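Local coordinates for type IV pilus assembly protein PilF (Thermus thermophilus HB8, PDB 5OIU), which probably hydrolyses ATP as a hexameric motor to power assembly of the type IV pilus, at residues C[157-162]-C[238-243]. Numbering follows the deposited sequence.
With ATP (adenosine-5'-triphosphate), chain Q.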
loop_
_atom_site.group_PDB
_atom_site.type_symbol
_atom_site.label_atom_id
_atom_site.label_comp_id
_atom_site.label_asym_id
_atom_site.label_seq_id
_atom_site.Cartn_x
_atom_site.Cartn_y
_atom_site.Cartn_z
ATOM N N PHE C 157 29.878 1.847 -19.688
ATOM C CA PHE C 157 31.017 2.700 -19.994
ATOM C C PHE C 157 31.364 3.582 -18.804
ATOM O O PHE C 157 32.536 3.725 -18.446
ATOM C CB PHE C 157 30.697 3.536 -21.224
ATOM C CG PHE C 157 31.874 4.223 -21.832
ATOM C CD1 PHE C 157 32.698 3.552 -22.734
ATOM C CD2 PHE C 157 32.119 5.571 -21.566
ATOM C CE1 PHE C 157 33.774 4.202 -23.348
ATOM C CE2 PHE C 157 33.183 6.230 -22.176
ATOM C CZ PHE C 157 34.017 5.545 -23.068
ATOM N N THR C 158 30.351 4.176 -18.171
ATOM C CA THR C 158 30.590 4.953 -16.955
ATOM C C THR C 158 31.152 4.075 -15.839
ATOM O O THR C 158 32.117 4.455 -15.163
ATOM C CB THR C 158 29.287 5.624 -16.509
ATOM O OG1 THR C 158 29.005 6.707 -17.393
ATOM C CG2 THR C 158 29.375 6.139 -15.064
ATOM N N THR C 159 30.573 2.886 -15.662
ATOM C CA THR C 159 30.973 1.983 -14.586
ATOM C C THR C 159 32.458 1.644 -14.659
ATOM O O THR C 159 33.174 1.716 -13.652
ATOM C CB THR C 159 30.130 0.713 -14.657
ATOM O OG1 THR C 159 28.780 1.018 -14.243
ATOM C CG2 THR C 159 30.732 -0.369 -13.798
ATOM N N PHE C 160 32.945 1.299 -15.857
ATOM C CA PHE C 160 34.330 0.863 -15.983
ATOM C C PHE C 160 35.302 2.021 -15.856
ATOM O O PHE C 160 36.410 1.841 -15.334
ATOM C CB PHE C 160 34.511 0.122 -17.289
ATOM C CG PHE C 160 34.116 -1.293 -17.185
ATOM C CD1 PHE C 160 34.989 -2.223 -16.637
ATOM C CD2 PHE C 160 32.844 -1.694 -17.549
ATOM C CE1 PHE C 160 34.611 -3.552 -16.502
ATOM C CE2 PHE C 160 32.459 -3.020 -17.421
ATOM C CZ PHE C 160 33.343 -3.952 -16.900
ATOM N N SER C 161 34.896 3.211 -16.301
ATOM C CA SER C 161 35.651 4.415 -15.985
ATOM C C SER C 161 35.846 4.569 -14.479
ATOM O O SER C 161 36.948 4.881 -14.018
ATOM C CB SER C 161 34.928 5.625 -16.555
ATOM O OG SER C 161 35.737 6.768 -16.446
ATOM N N ILE C 162 34.779 4.358 -13.699
ATOM C CA ILE C 162 34.886 4.399 -12.241
ATOM C C ILE C 162 35.962 3.427 -11.764
ATOM O O ILE C 162 36.939 3.815 -11.106
ATOM C CB ILE C 162 33.528 4.076 -11.595
ATOM C CG1 ILE C 162 32.493 5.154 -11.924
ATOM C CG2 ILE C 162 33.691 3.853 -10.085
ATOM C CD1 ILE C 162 31.190 4.971 -11.186
ATOM N N LEU C 238 32.590 -2.067 -0.984
ATOM C CA LEU C 238 32.119 -1.080 -1.948
ATOM C C LEU C 238 31.525 -1.808 -3.160
ATOM O O LEU C 238 32.221 -2.572 -3.841
ATOM C CB LEU C 238 33.237 -0.129 -2.370
ATOM C CG LEU C 238 32.739 0.890 -3.411
ATOM C CD1 LEU C 238 31.640 1.739 -2.810
ATOM C CD2 LEU C 238 33.853 1.770 -3.942
ATOM N N VAL C 239 30.235 -1.578 -3.411
ATOM C CA VAL C 239 29.488 -2.240 -4.478
ATOM C C VAL C 239 29.076 -1.203 -5.508
ATOM O O VAL C 239 28.460 -0.190 -5.166
ATOM C CB VAL C 239 28.245 -2.956 -3.931
ATOM C CG1 VAL C 239 27.472 -3.620 -5.072
ATOM C CG2 VAL C 239 28.647 -3.957 -2.860
ATOM N N ILE C 240 29.401 -1.460 -6.765
ATOM C CA ILE C 240 28.958 -0.623 -7.875
ATOM C C ILE C 240 28.086 -1.496 -8.761
ATOM O O ILE C 240 28.523 -2.571 -9.200
ATOM C CB ILE C 240 30.146 -0.025 -8.647
ATOM C CG1 ILE C 240 30.840 1.008 -7.748
ATOM C CG2 ILE C 240 29.682 0.588 -9.962
ATOM C CD1 ILE C 240 32.245 1.202 -8.031
ATOM N N ALA C 241 26.849 -1.056 -9.004
ATOM C CA ALA C 241 25.861 -1.934 -9.615
ATOM C C ALA C 241 24.970 -1.154 -10.558
ATOM O O ALA C 241 24.697 0.033 -10.349
ATOM C CB ALA C 241 25.009 -2.650 -8.568
ATOM N N THR C 242 24.529 -1.849 -11.605
ATOM C CA THR C 242 23.742 -1.270 -12.685
ATOM C C THR C 242 22.284 -1.675 -12.507
ATOM O O THR C 242 21.990 -2.840 -12.232
ATOM C CB THR C 242 24.280 -1.726 -14.045
ATOM O OG1 THR C 242 25.451 -0.976 -14.358
ATOM C CG2 THR C 242 23.282 -1.508 -15.143
ATOM N N LEU C 243 21.387 -0.704 -12.619
ATOM C CA LEU C 243 19.954 -0.918 -12.478
ATOM C C LEU C 243 19.239 -0.218 -13.623
ATOM O O LEU C 243 19.696 0.809 -14.126
ATOM C CB LEU C 243 19.456 -0.383 -11.155
ATOM C CG LEU C 243 18.210 -0.977 -10.532
ATOM C CD1 LEU C 243 18.446 -2.424 -10.171
ATOM C CD2 LEU C 243 17.842 -0.169 -9.291
HETATM P PG ATP Q . 23.311 -1.842 -21.987
HETATM O O1G ATP Q . 21.912 -1.308 -21.695
HETATM O O2G ATP Q . 23.973 -2.513 -20.803
HETATM O O3G ATP Q . 23.423 -2.667 -23.243
HETATM P PB ATP Q . 24.887 0.493 -21.408
HETATM O O1B ATP Q . 23.790 1.292 -20.752
HETATM O O2B ATP Q . 25.930 -0.223 -20.584
HETATM O O3B ATP Q . 24.228 -0.575 -22.413
HETATM P PA ATP Q . 27.178 1.119 -22.920
HETATM O O1A ATP Q . 28.328 1.496 -22.025
HETATM O O2A ATP Q . 27.109 -0.295 -23.446
HETATM O O3A ATP Q . 25.717 1.489 -22.355
HETATM O "O5'" ATP Q . 27.318 2.142 -24.146
HETATM C "C5'" ATP Q . 26.443 2.106 -25.271
HETATM C "C4'" ATP Q . 27.151 2.850 -26.396
HETATM O "O4'" ATP Q . 27.310 4.236 -26.070
HETATM C "C3'" ATP Q . 28.536 2.270 -26.604
HETATM O "O3'" ATP Q . 28.690 2.204 -28.035
HETATM C "C2'" ATP Q . 29.450 3.276 -25.909
HETATM O "O2'" ATP Q . 30.798 3.306 -26.414
HETATM C "C1'" ATP Q . 28.689 4.595 -26.064
HETATM N N9 ATP Q . 28.909 5.532 -24.944
HETATM C C8 ATP Q . 28.770 5.216 -23.638
HETATM N N7 ATP Q . 29.029 6.292 -22.849
HETATM C C5 ATP Q . 29.348 7.322 -23.649
HETATM C C6 ATP Q . 29.729 8.738 -23.449
HETATM N N6 ATP Q . 29.832 9.273 -22.206
HETATM N N1 ATP Q . 29.972 9.482 -24.548
HETATM C C2 ATP Q . 29.868 8.953 -25.785
HETATM N N3 ATP Q . 29.525 7.674 -26.043
HETATM C C4 ATP Q . 29.258 6.818 -25.033
#
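Helix segment 157-162 runs nearly antiparallel to strand 238-243, their axes 9.7 Å apart and at 172°, with Thr159 and Ile240 nearest in register. Ile240 makes the largest share of the contact: its CD1 meets Ile162 CG2 at 3.7 Å, and its CG2 lies 4.1 Å from Thr159 CG2, so the two branches of one side chain reach successive turns of the helix. Beta-branching suits Ile240 and Thr242 to a strand, while Thr159 and Ile162 present methyl groups from the helix. Thr159 OG1 stands beside its own backbone N, where it hydrogen-bonds back to Lys155 O; Thr242 OG1, 3.9 Å from Thr159 OG1, is too far for a hydrogen bond, and its side chain touches Lys155 about 6 Å from the bound magnesium ion. On another side of the helix, Phe157 N donates to ATP O1A (2.8 Å, 138°), while its ring, swung anti to that N (chi1 -167°), lies obliquely against the adenine, CD2 3.4 Å from N7. With an alanine here, N7 would probably lose the ring packed on it. The helix begins within the Walker A P-loop, and Thr159 and Ile162 also rest on strand 143-148, which with strand 214-217 flanks strand 238-243 in the parallel core of the P-loop NTPase sheet.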